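Long-range contacts in major capsid protein (Faustovirus, PDB 5J7O), which probably assembles as double jelly-roll trimers into the protein shell that encloses the viral double-stranded DNA genome: residues V527-H532 / R590-E595; K441-F446 / V584-A589; R422-R427 / Q437-W442. One frame throughout, in Å; residues are numbered along the deposited sequence.

Interaction 1 (V527-H532 / R590-E595); sequences VRVKAH and REFYIE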
loop_
_atom_site.group_PDB
_atom_site.type_symbol
_atom_site.label_atom_id
_atom_site.label_comp_id
_atom_site.label_asym_id
_atom_site.label_seq_id
_atom_site.Cartn_x
_atom_site.Cartn_y
_atom_site.Cartn_z
ATOM N N VAL B 527 -11.007 -26.416 -9.452
ATOM C CA VAL B 527 -10.050 -26.837 -10.470
ATOM C C VAL B 527 -9.451 -28.177 -10.052
ATOM O O VAL B 527 -9.172 -28.405 -8.874
ATOM C CB VAL B 527 -8.944 -25.782 -10.696
ATOM C CG1 VAL B 527 -7.856 -26.320 -11.616
ATOM C CG2 VAL B 527 -9.538 -24.513 -11.283
ATOM N N ARG B 528 -9.271 -29.062 -11.032
ATOM C CA ARG B 528 -8.659 -30.369 -10.833
ATOM C C ARG B 528 -7.622 -30.592 -11.924
ATOM O O ARG B 528 -7.829 -30.198 -13.075
ATOM C CB ARG B 528 -9.721 -31.480 -10.857
ATOM C CG ARG B 528 -9.188 -32.895 -10.697
ATOM C CD ARG B 528 -10.314 -33.842 -10.309
ATOM N NE ARG B 528 -10.579 -34.855 -11.326
ATOM C CZ ARG B 528 -10.252 -36.138 -11.204
ATOM N NH1 ARG B 528 -9.638 -36.567 -10.110
ATOM N NH2 ARG B 528 -10.532 -36.992 -12.179
ATOM N N VAL B 529 -6.502 -31.210 -11.557
ATOM C CA VAL B 529 -5.397 -31.454 -12.480
ATOM C C VAL B 529 -5.187 -32.957 -12.585
ATOM O O VAL B 529 -4.831 -33.612 -11.598
ATOM C CB VAL B 529 -4.110 -30.746 -12.029
ATOM C CG1 VAL B 529 -2.980 -31.055 -12.989
ATOM C CG2 VAL B 529 -4.339 -29.244 -11.933
ATOM N N LYS B 530 -5.398 -33.497 -13.785
ATOM C CA LYS B 530 -5.314 -34.930 -14.039
ATOM C C LYS B 530 -4.416 -35.160 -15.245
ATOM O O LYS B 530 -4.681 -34.627 -16.327
ATOM C CB LYS B 530 -6.706 -35.521 -14.280
ATOM C CG LYS B 530 -6.720 -36.998 -14.621
ATOM C CD LYS B 530 -8.133 -37.461 -14.927
ATOM C CE LYS B 530 -8.179 -38.950 -15.216
ATOM N NZ LYS B 530 -9.570 -39.413 -15.481
ATOM N N ALA B 531 -3.361 -35.952 -15.061
ATOM C CA ALA B 531 -2.377 -36.186 -16.110
ATOM C C ALA B 531 -2.015 -37.662 -16.153
ATOM O O ALA B 531 -1.628 -38.236 -15.130
ATOM C CB ALA B 531 -1.119 -35.341 -15.885
ATOM N N HIS B 532 -2.130 -38.264 -17.340
ATOM C CA HIS B 532 -1.833 -39.684 -17.542
ATOM C C HIS B 532 -2.673 -40.552 -16.607
ATOM O O HIS B 532 -2.190 -41.536 -16.040
ATOM C CB HIS B 532 -0.340 -39.967 -17.363
ATOM C CG HIS B 532 0.150 -41.170 -18.107
ATOM N ND1 HIS B 532 0.118 -41.260 -19.483
ATOM C CD2 HIS B 532 0.700 -42.328 -17.668
ATOM C CE1 HIS B 532 0.619 -42.423 -19.858
ATOM N NE2 HIS B 532 0.979 -43.090 -18.777
ATOM N N ARG B 590 1.955 -35.165 -21.837
ATOM C CA ARG B 590 1.387 -35.403 -23.159
ATOM C C ARG B 590 -0.091 -35.774 -23.117
ATOM O O ARG B 590 -0.766 -35.701 -24.151
ATOM C CB ARG B 590 2.184 -36.492 -23.884
ATOM C CG ARG B 590 3.379 -35.950 -24.660
ATOM C CD ARG B 590 4.353 -37.040 -25.084
ATOM N NE ARG B 590 3.681 -38.249 -25.551
ATOM C CZ ARG B 590 3.769 -39.428 -24.944
ATOM N NH1 ARG B 590 4.510 -39.557 -23.851
ATOM N NH2 ARG B 590 3.125 -40.481 -25.432
ATOM N N GLU B 591 -0.613 -36.168 -21.950
ATOM C CA GLU B 591 -2.043 -36.409 -21.757
ATOM C C GLU B 591 -2.470 -35.681 -20.479
ATOM O O GLU B 591 -2.704 -36.294 -19.434
ATOM C CB GLU B 591 -2.359 -37.903 -21.690
ATOM C CG GLU B 591 -3.841 -38.213 -21.837
ATOM C CD GLU B 591 -4.203 -39.606 -21.360
ATOM O OE1 GLU B 591 -5.374 -40.005 -21.529
ATOM O OE2 GLU B 591 -3.319 -40.297 -20.811
ATOM N N PHE B 592 -2.581 -34.360 -20.578
ATOM C CA PHE B 592 -2.723 -33.473 -19.430
ATOM C C PHE B 592 -4.080 -32.787 -19.484
ATOM O O PHE B 592 -4.465 -32.249 -20.528
ATOM C CB PHE B 592 -1.594 -32.438 -19.429
ATOM C CG PHE B 592 -1.430 -31.707 -18.132
ATOM C CD1 PHE B 592 -2.196 -30.589 -17.847
ATOM C CD2 PHE B 592 -0.486 -32.120 -17.208
ATOM C CE1 PHE B 592 -2.035 -29.909 -16.656
ATOM C CE2 PHE B 592 -0.319 -31.445 -16.017
ATOM C CZ PHE B 592 -1.092 -30.335 -15.742
ATOM N N TYR B 593 -4.797 -32.788 -18.360
ATOM C CA TYR B 593 -6.144 -32.237 -18.302
ATOM C C TYR B 593 -6.280 -31.276 -17.131
ATOM O O TYR B 593 -5.861 -31.587 -16.012
ATOM C CB TYR B 593 -7.194 -33.346 -18.181
ATOM C CG TYR B 593 -7.404 -34.121 -19.460
ATOM C CD1 TYR B 593 -6.587 -35.194 -19.783
ATOM C CD2 TYR B 593 -8.419 -33.778 -20.343
ATOM C CE1 TYR B 593 -6.773 -35.905 -20.952
ATOM C CE2 TYR B 593 -8.614 -34.483 -21.513
ATOM C CZ TYR B 593 -7.788 -35.545 -21.814
ATOM O OH TYR B 593 -7.978 -36.252 -22.978
ATOM N N ILE B 594 -6.868 -30.112 -17.400
ATOM C CA ILE B 594 -7.290 -29.169 -16.372
ATOM C C ILE B 594 -8.811 -29.147 -16.382
ATOM O O ILE B 594 -9.428 -28.801 -17.397
ATOM C CB ILE B 594 -6.718 -27.763 -16.612
ATOM C CG1 ILE B 594 -5.191 -27.780 -16.515
ATOM C CG2 ILE B 594 -7.309 -26.771 -15.621
ATOM C CD1 ILE B 594 -4.549 -26.437 -16.792
ATOM N N GLU B 595 -9.416 -29.525 -15.261
ATOM C CA GLU B 595 -10.864 -29.625 -15.140
ATOM C C GLU B 595 -11.375 -28.498 -14.256
ATOM O O GLU B 595 -10.801 -28.225 -13.197
ATOM C CB GLU B 595 -11.269 -30.981 -14.564
ATOM C CG GLU B 595 -10.655 -32.158 -15.299
ATOM C CD GLU B 595 -11.038 -33.488 -14.689
ATOM O OE1 GLU B 595 -10.473 -34.520 -15.109
ATOM O OE2 GLU B 595 -11.904 -33.504 -13.788
HETATM O O HOH W 1 -12.383 -36.209 -14.753
#
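The guanidinium of R528 meets E595 at its edge: carboxylate oxygen OE2 lies almost exactly in the guanidinium plane, and water 1 lies there too. R528 NE donates to E595 OE2 at 3.1 Å in a salt bridge. NE comes 53° out of the carboxylate plane; the two planes are 69° apart. A bend at chi3 of R528 (116°) turns NE toward the acid, while the two side chains run side by side. Water 1 closes the bridge, donating to E595 OE1 at 2.6 Å and accepting from R528 NH2 at 3.3 Å. R528 NH1 has a second acid, E535, on the adjoining strand. The ring of Y593 has K530 O at its edge, in plane. The ring of F592 meets V529 CG1 at its CZ (3.4 Å) and A531 CB at its CD2 (3.5 Å), both obliquely.

The backbones form an antiparallel ladder. R528 pairs with E595 and K530 with Y593 as hydrogen-bonded pairs, the shortest backbone bond being Y593 N to K530 O at 2.7 Å. Beyond the strand end, H532 N donates to E591 O at 2.9 Å. V529, A531, F592 and I594 share the buried face. On the facing sheet, F592 touches I447, I594 touches L449 and L569, and V529 touches L569. R528, K530, Y593 and E595 share the other face. This is the sandwich of a jelly roll, with two neighbouring strands of one sheet. Its chemistry is divided by face: apolar packing fills the sandwich interior, while the partly exposed outer face carries an acid-arginine network extended by water.

Interaction 2 (K441-F446 / V584-A589); sequences KWPVEF and VNISRA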
loop_
_atom_site.group_PDB
_atom_site.type_symbol
_atom_site.label_atom_id
_atom_site.label_comp_id
_atom_site.label_asym_id
_atom_site.label_seq_id
_atom_site.Cartn_x
_atom_site.Cartn_y
_atom_site.Cartn_z
ATOM N N LYS B 441 4.458 -30.014 -23.956
ATOM C CA LYS B 441 5.334 -31.046 -24.492
ATOM C C LYS B 441 6.517 -31.383 -23.598
ATOM O O LYS B 441 7.121 -32.445 -23.784
ATOM C CB LYS B 441 5.885 -30.633 -25.868
ATOM C CG LYS B 441 4.958 -30.900 -27.043
ATOM C CD LYS B 441 3.917 -29.807 -27.204
ATOM C CE LYS B 441 3.139 -29.983 -28.497
ATOM N NZ LYS B 441 2.184 -28.865 -28.725
ATOM N N TRP B 442 6.860 -30.529 -22.645
ATOM C CA TRP B 442 8.089 -30.612 -21.870
ATOM C C TRP B 442 7.757 -30.563 -20.390
ATOM O O TRP B 442 6.608 -30.316 -20.012
ATOM C CB TRP B 442 9.021 -29.455 -22.274
ATOM C CG TRP B 442 9.377 -29.495 -23.727
ATOM C CD1 TRP B 442 9.552 -30.608 -24.496
ATOM C CD2 TRP B 442 9.572 -28.373 -24.596
ATOM N NE1 TRP B 442 9.856 -30.250 -25.785
ATOM C CE2 TRP B 442 9.874 -28.884 -25.874
ATOM C CE3 TRP B 442 9.527 -26.987 -24.417
ATOM C CZ2 TRP B 442 10.130 -28.058 -26.967
ATOM C CZ3 TRP B 442 9.781 -26.169 -25.503
ATOM C CH2 TRP B 442 10.078 -26.707 -26.762
ATOM N N PRO B 443 8.735 -30.827 -19.516
ATOM C CA PRO B 443 8.459 -30.753 -18.073
ATOM C C PRO B 443 7.924 -29.384 -17.683
ATOM O O PRO B 443 8.444 -28.353 -18.108
ATOM C CB PRO B 443 9.824 -31.027 -17.438
ATOM C CG PRO B 443 10.530 -31.846 -18.432
ATOM C CD PRO B 443 10.098 -31.328 -19.771
ATOM N N VAL B 444 6.874 -29.386 -16.866
ATOM C CA VAL B 444 6.172 -28.170 -16.477
ATOM C C VAL B 444 6.474 -27.874 -15.015
ATOM O O VAL B 444 6.288 -28.736 -14.147
ATOM C CB VAL B 444 4.656 -28.298 -16.706
ATOM C CG1 VAL B 444 3.947 -27.032 -16.252
ATOM C CG2 VAL B 444 4.366 -28.586 -18.171
ATOM N N GLU B 445 6.942 -26.654 -14.746
ATOM C CA GLU B 445 7.138 -26.207 -13.371
ATOM C C GLU B 445 5.820 -25.769 -12.743
ATOM O O GLU B 445 5.474 -26.201 -11.638
ATOM C CB GLU B 445 8.148 -25.060 -13.326
ATOM C CG GLU B 445 9.591 -25.469 -13.531
ATOM C CD GLU B 445 10.547 -24.311 -13.321
ATOM O OE1 GLU B 445 10.370 -23.265 -13.981
ATOM O OE2 GLU B 445 11.465 -24.439 -12.484
ATOM N N PHE B 446 5.080 -24.905 -13.433
ATOM C CA PHE B 446 3.795 -24.424 -12.943
ATOM C C PHE B 446 2.999 -23.878 -14.120
ATOM O O PHE B 446 3.504 -23.767 -15.240
ATOM C CB PHE B 446 3.968 -23.367 -11.847
ATOM C CG PHE B 446 5.067 -22.380 -12.119
ATOM C CD1 PHE B 446 6.341 -22.587 -11.615
ATOM C CD2 PHE B 446 4.825 -21.241 -12.868
ATOM C CE1 PHE B 446 7.354 -21.681 -11.861
ATOM C CE2 PHE B 446 5.835 -20.329 -13.115
ATOM C CZ PHE B 446 7.101 -20.551 -12.610
ATOM N N VAL B 584 6.323 -31.652 -13.710
ATOM C CA VAL B 584 5.467 -32.697 -14.259
ATOM C C VAL B 584 6.183 -33.294 -15.462
ATOM O O VAL B 584 6.553 -32.575 -16.395
ATOM C CB VAL B 584 4.089 -32.147 -14.654
ATOM C CG1 VAL B 584 3.291 -33.205 -15.401
ATOM C CG2 VAL B 584 3.334 -31.686 -13.429
ATOM N N ASN B 585 6.375 -34.608 -15.446
ATOM C CA ASN B 585 7.209 -35.256 -16.443
ATOM C C ASN B 585 6.453 -35.443 -17.756
ATOM O O ASN B 585 5.224 -35.371 -17.814
ATOM C CB ASN B 585 7.717 -36.585 -15.900
ATOM C CG ASN B 585 6.581 -37.572 -15.641
ATOM O OD1 ASN B 585 5.584 -37.587 -16.364
ATOM N ND2 ASN B 585 6.722 -38.386 -14.602
ATOM N N ILE B 586 7.221 -35.674 -18.824
ATOM C CA ILE B 586 6.703 -35.511 -20.182
ATOM C C ILE B 586 5.639 -36.555 -20.498
ATOM O O ILE B 586 4.675 -36.273 -21.221
ATOM C CB ILE B 586 7.859 -35.548 -21.198
ATOM C CG1 ILE B 586 8.807 -34.375 -20.958
ATOM C CG2 ILE B 586 7.334 -35.524 -22.630
ATOM C CD1 ILE B 586 9.749 -34.089 -22.112
ATOM N N SER B 587 5.789 -37.769 -19.966
ATOM C CA SER B 587 4.798 -38.810 -20.215
ATOM C C SER B 587 3.411 -38.351 -19.792
ATOM O O SER B 587 2.436 -38.508 -20.536
ATOM C CB SER B 587 5.192 -40.091 -19.481
ATOM O OG SER B 587 5.250 -39.879 -18.081
ATOM N N ARG B 588 3.309 -37.756 -18.600
ATOM C CA ARG B 588 2.026 -37.252 -18.129
ATOM C C ARG B 588 1.654 -35.943 -18.810
ATOM O O ARG B 588 0.467 -35.666 -19.018
ATOM C CB ARG B 588 2.060 -37.067 -16.614
ATOM C CG ARG B 588 2.351 -38.338 -15.840
ATOM C CD ARG B 588 2.507 -38.063 -14.358
ATOM N NE ARG B 588 2.546 -39.299 -13.584
ATOM C CZ ARG B 588 2.992 -39.385 -12.335
ATOM N NH1 ARG B 588 3.451 -38.305 -11.718
ATOM N NH2 ARG B 588 2.991 -40.553 -11.707
ATOM N N ALA B 589 2.649 -35.128 -19.166
ATOM C CA ALA B 589 2.369 -33.850 -19.810
ATOM C C ALA B 589 1.730 -34.025 -21.180
ATOM O O ALA B 589 1.035 -33.117 -21.649
ATOM C CB ALA B 589 3.654 -33.028 -19.935
#
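V584 O is approached by two groups of the opposing segment. V444 N donates to V584 O at 3.2 Å, in the carbonyl plane and on a lone pair. P443 CA adds a CA-H...O contact to V584 O at 3.1 Å. V584 N returns a bond to V444 O at 2.9 Å, which makes a single antiparallel bridge at the start of strand 444-453. The side chains of V444 and V584 meet only loosely, at their CB atoms.

Next to the bridge, I586, the first residue of helix 586-589, packs on K441-P443. Its CG2 touches K441 O at 3.3 Å. Chi1 (-63°) puts CG1 against P443 CD at 3.5 Å, and the extended chi2 (-164°) carries CD1 on to the edge of the W442 indole. A589 CB faces W442 O. The short helix begins at N585, an N-cap whose OD1 accepts from R588 N at 3.2 Å and from S587 OG at 2.9 Å. A second subunit lies close by: its A15 packs on P443 and I586, and its D12 accepts from S587 N. The contact thus combines a two-bond backbone clasp with an apolar patch, and this patch also forms part of the subunit interface.

Interaction 3 (R422-R427 / Q437-W442); sequences REQVQR and QSQLKW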
loop_
_atom_site.group_PDB
_atom_site.type_symbol
_atom_site.label_atom_id
_atom_site.label_comp_id
_atom_site.label_asym_id
_atom_site.label_seq_id
_atom_site.Cartn_x
_atom_site.Cartn_y
_atom_site.Cartn_z
ATOM N N ARG B 422 4.382 -21.648 -22.674
ATOM C CA ARG B 422 3.567 -22.573 -23.454
ATOM C C ARG B 422 2.106 -22.297 -23.122
ATOM O O ARG B 422 1.631 -22.665 -22.043
ATOM C CB ARG B 422 3.946 -24.024 -23.169
ATOM C CG ARG B 422 4.950 -24.585 -24.158
ATOM C CD ARG B 422 4.321 -24.684 -25.537
ATOM N NE ARG B 422 5.263 -25.081 -26.579
ATOM C CZ ARG B 422 4.898 -25.588 -27.752
ATOM N NH1 ARG B 422 3.613 -25.773 -28.023
ATOM N NH2 ARG B 422 5.814 -25.922 -28.651
ATOM N N GLU B 423 1.402 -21.662 -24.055
ATOM C CA GLU B 423 0.087 -21.088 -23.814
ATOM C C GLU B 423 -0.979 -21.801 -24.636
ATOM O O GLU B 423 -0.732 -22.209 -25.775
ATOM C CB GLU B 423 0.097 -19.589 -24.146
ATOM C CG GLU B 423 -1.257 -18.988 -24.496
ATOM C CD GLU B 423 -1.160 -17.523 -24.876
ATOM O OE1 GLU B 423 -0.275 -16.825 -24.337
ATOM O OE2 GLU B 423 -1.964 -17.071 -25.720
ATOM N N GLN B 424 -2.164 -21.958 -24.041
ATOM C CA GLN B 424 -3.345 -22.451 -24.734
ATOM C C GLN B 424 -4.567 -21.691 -24.239
ATOM O O GLN B 424 -4.736 -21.492 -23.032
ATOM C CB GLN B 424 -3.552 -23.954 -24.524
ATOM C CG GLN B 424 -4.971 -24.428 -24.820
ATOM C CD GLN B 424 -5.129 -25.931 -24.714
ATOM O OE1 GLN B 424 -4.377 -26.691 -25.324
ATOM N NE2 GLN B 424 -6.113 -26.370 -23.936
ATOM N N VAL B 425 -5.413 -21.272 -25.175
ATOM C CA VAL B 425 -6.649 -20.562 -24.868
ATOM C C VAL B 425 -7.803 -21.342 -25.481
ATOM O O VAL B 425 -7.891 -21.469 -26.710
ATOM C CB VAL B 425 -6.625 -19.118 -25.389
ATOM C CG1 VAL B 425 -7.914 -18.407 -25.023
ATOM C CG2 VAL B 425 -5.426 -18.378 -24.827
ATOM N N GLN B 426 -8.684 -21.858 -24.630
ATOM C CA GLN B 426 -9.844 -22.633 -25.049
ATOM C C GLN B 426 -11.104 -21.846 -24.719
ATOM O O GLN B 426 -11.384 -21.583 -23.545
ATOM C CB GLN B 426 -9.868 -23.996 -24.356
ATOM C CG GLN B 426 -11.106 -24.829 -24.657
ATOM C CD GLN B 426 -11.031 -25.520 -26.003
ATOM O OE1 GLN B 426 -10.231 -26.436 -26.198
ATOM N NE2 GLN B 426 -11.863 -25.084 -26.941
ATOM N N ARG B 427 -11.858 -21.467 -25.747
ATOM C CA ARG B 427 -13.130 -20.799 -25.526
ATOM C C ARG B 427 -14.171 -21.802 -25.055
ATOM O O ARG B 427 -14.287 -22.904 -25.601
ATOM C CB ARG B 427 -13.620 -20.101 -26.793
ATOM C CG ARG B 427 -15.038 -19.579 -26.648
ATOM C CD ARG B 427 -15.227 -18.253 -27.339
ATOM N NE ARG B 427 -14.304 -17.230 -26.864
ATOM C CZ ARG B 427 -14.376 -15.950 -27.215
ATOM N NH1 ARG B 427 -15.334 -15.541 -28.036
ATOM N NH2 ARG B 427 -13.494 -15.080 -26.743
ATOM N N GLN B 437 -4.645 -30.174 -22.490
ATOM C CA GLN B 437 -3.653 -29.120 -22.693
ATOM C C GLN B 437 -2.661 -29.609 -23.743
ATOM O O GLN B 437 -1.634 -30.212 -23.425
ATOM C CB GLN B 437 -2.972 -28.766 -21.377
ATOM C CG GLN B 437 -3.944 -28.361 -20.279
ATOM C CD GLN B 437 -4.659 -27.064 -20.593
ATOM O OE1 GLN B 437 -4.036 -26.088 -21.006
ATOM N NE2 GLN B 437 -5.974 -27.051 -20.411
ATOM N N SER B 438 -2.975 -29.341 -25.013
ATOM C CA SER B 438 -2.153 -29.831 -26.113
ATOM C C SER B 438 -0.834 -29.081 -26.242
ATOM O O SER B 438 0.105 -29.609 -26.848
ATOM C CB SER B 438 -2.927 -29.737 -27.429
ATOM O OG SER B 438 -4.117 -30.505 -27.381
ATOM N N GLN B 439 -0.738 -27.871 -25.689
ATOM C CA GLN B 439 0.486 -27.090 -25.817
ATOM C C GLN B 439 1.641 -27.682 -25.019
ATOM O O GLN B 439 2.798 -27.354 -25.295
ATOM C CB GLN B 439 0.234 -25.644 -25.376
ATOM C CG GLN B 439 0.166 -25.432 -23.864
ATOM C CD GLN B 439 -1.109 -25.968 -23.232
ATOM O OE1 GLN B 439 -1.910 -26.637 -23.884
ATOM N NE2 GLN B 439 -1.303 -25.668 -21.953
ATOM N N LEU B 440 1.358 -28.553 -24.056
ATOM C CA LEU B 440 2.384 -29.043 -23.143
ATOM C C LEU B 440 3.148 -30.201 -23.775
ATOM O O LEU B 440 2.564 -31.243 -24.089
ATOM C CB LEU B 440 1.747 -29.467 -21.823
ATOM C CG LEU B 440 0.960 -28.344 -21.144
ATOM C CD1 LEU B 440 0.501 -28.747 -19.752
ATOM C CD2 LEU B 440 1.807 -27.088 -21.092
ATOM N N LYS B 441 4.458 -30.014 -23.956
ATOM C CA LYS B 441 5.334 -31.046 -24.492
ATOM C C LYS B 441 6.517 -31.383 -23.598
ATOM O O LYS B 441 7.121 -32.445 -23.784
ATOM C CB LYS B 441 5.885 -30.633 -25.868
ATOM C CG LYS B 441 4.958 -30.900 -27.043
ATOM C CD LYS B 441 3.917 -29.807 -27.204
ATOM C CE LYS B 441 3.139 -29.983 -28.497
ATOM N NZ LYS B 441 2.184 -28.865 -28.725
ATOM N N TRP B 442 6.860 -30.529 -22.645
ATOM C CA TRP B 442 8.089 -30.612 -21.870
ATOM C C TRP B 442 7.757 -30.563 -20.390
ATOM O O TRP B 442 6.608 -30.316 -20.012
ATOM C CB TRP B 442 9.021 -29.455 -22.274
ATOM C CG TRP B 442 9.377 -29.495 -23.727
ATOM C CD1 TRP B 442 9.552 -30.608 -24.496
ATOM C CD2 TRP B 442 9.572 -28.373 -24.596
ATOM N NE1 TRP B 442 9.856 -30.250 -25.785
ATOM C CE2 TRP B 442 9.874 -28.884 -25.874
ATOM C CE3 TRP B 442 9.527 -26.987 -24.417
ATOM C CZ2 TRP B 442 10.130 -28.058 -26.967
ATOM C CZ3 TRP B 442 9.781 -26.169 -25.503
ATOM C CH2 TRP B 442 10.078 -26.707 -26.762
#
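A type I beta turn, Q437 to L440, packs against strand 415-428 of one jelly-roll sheet. The turn follows strand 432-436 of the facing sheet. The chain of Q424 is extended, with CG anti to the backbone N (chi1 161°), which brings OE1 to the turn. S438 N donates to Q424 OE1 at 3.0 Å, bent (139°) and tilted from the carbonyl plane. Q424 NE2 donates to L436 O.

Q439 crosses Q424 at about a right angle, and its CD packs on Q424 CB at 3.4 Å. Q439 NE2 donates to Q437 OE1 at 2.9 Å, on a lone pair; S611 OG also bonds that oxygen. Q424 OE1 and Q439 OE1, both acceptors, stand 2.9 Å apart without a bond, an unfavourable approach; the other bonds of both amides fit the modelled orientations.

R422 CD lies on Q439 O at 3.1 Å. K441 CD lies over one face of the R422 guanidinium, toward its rim. K441 NZ donates to S438 O at 2.9 Å and stands 3.5 Å from R422 NH1. The Q424 amide ties turn to strand, and the Q439-Q437 bond braces the turn. The K441-R422 approach is probably costly, partly paid for by the lysine's bond to S438.

Of the segments in these contacts, 422-427 on strand 415-428 comes first. Interaction 3 closes the shortest loop, through strand 432-436 to 437-442. Interaction 2 opens on K441 and W442, shared with interaction 3. Interaction 1 opens at 527-532, interaction 2 closes at 584-589 and interaction 1 at 590-595, so the two cross. In space all three adjoin: F592 reaches Q437 and L440, H532 packs on R588, and A589 on L440. Interaction 1 pairs strands of one sheet; interaction 3 links the turn after strand 432-436 of that sheet to strand 415-428 of the facing one; interaction 2 joins the start of strand 444-453 of the facing sheet to the segment leading into strand 592-597.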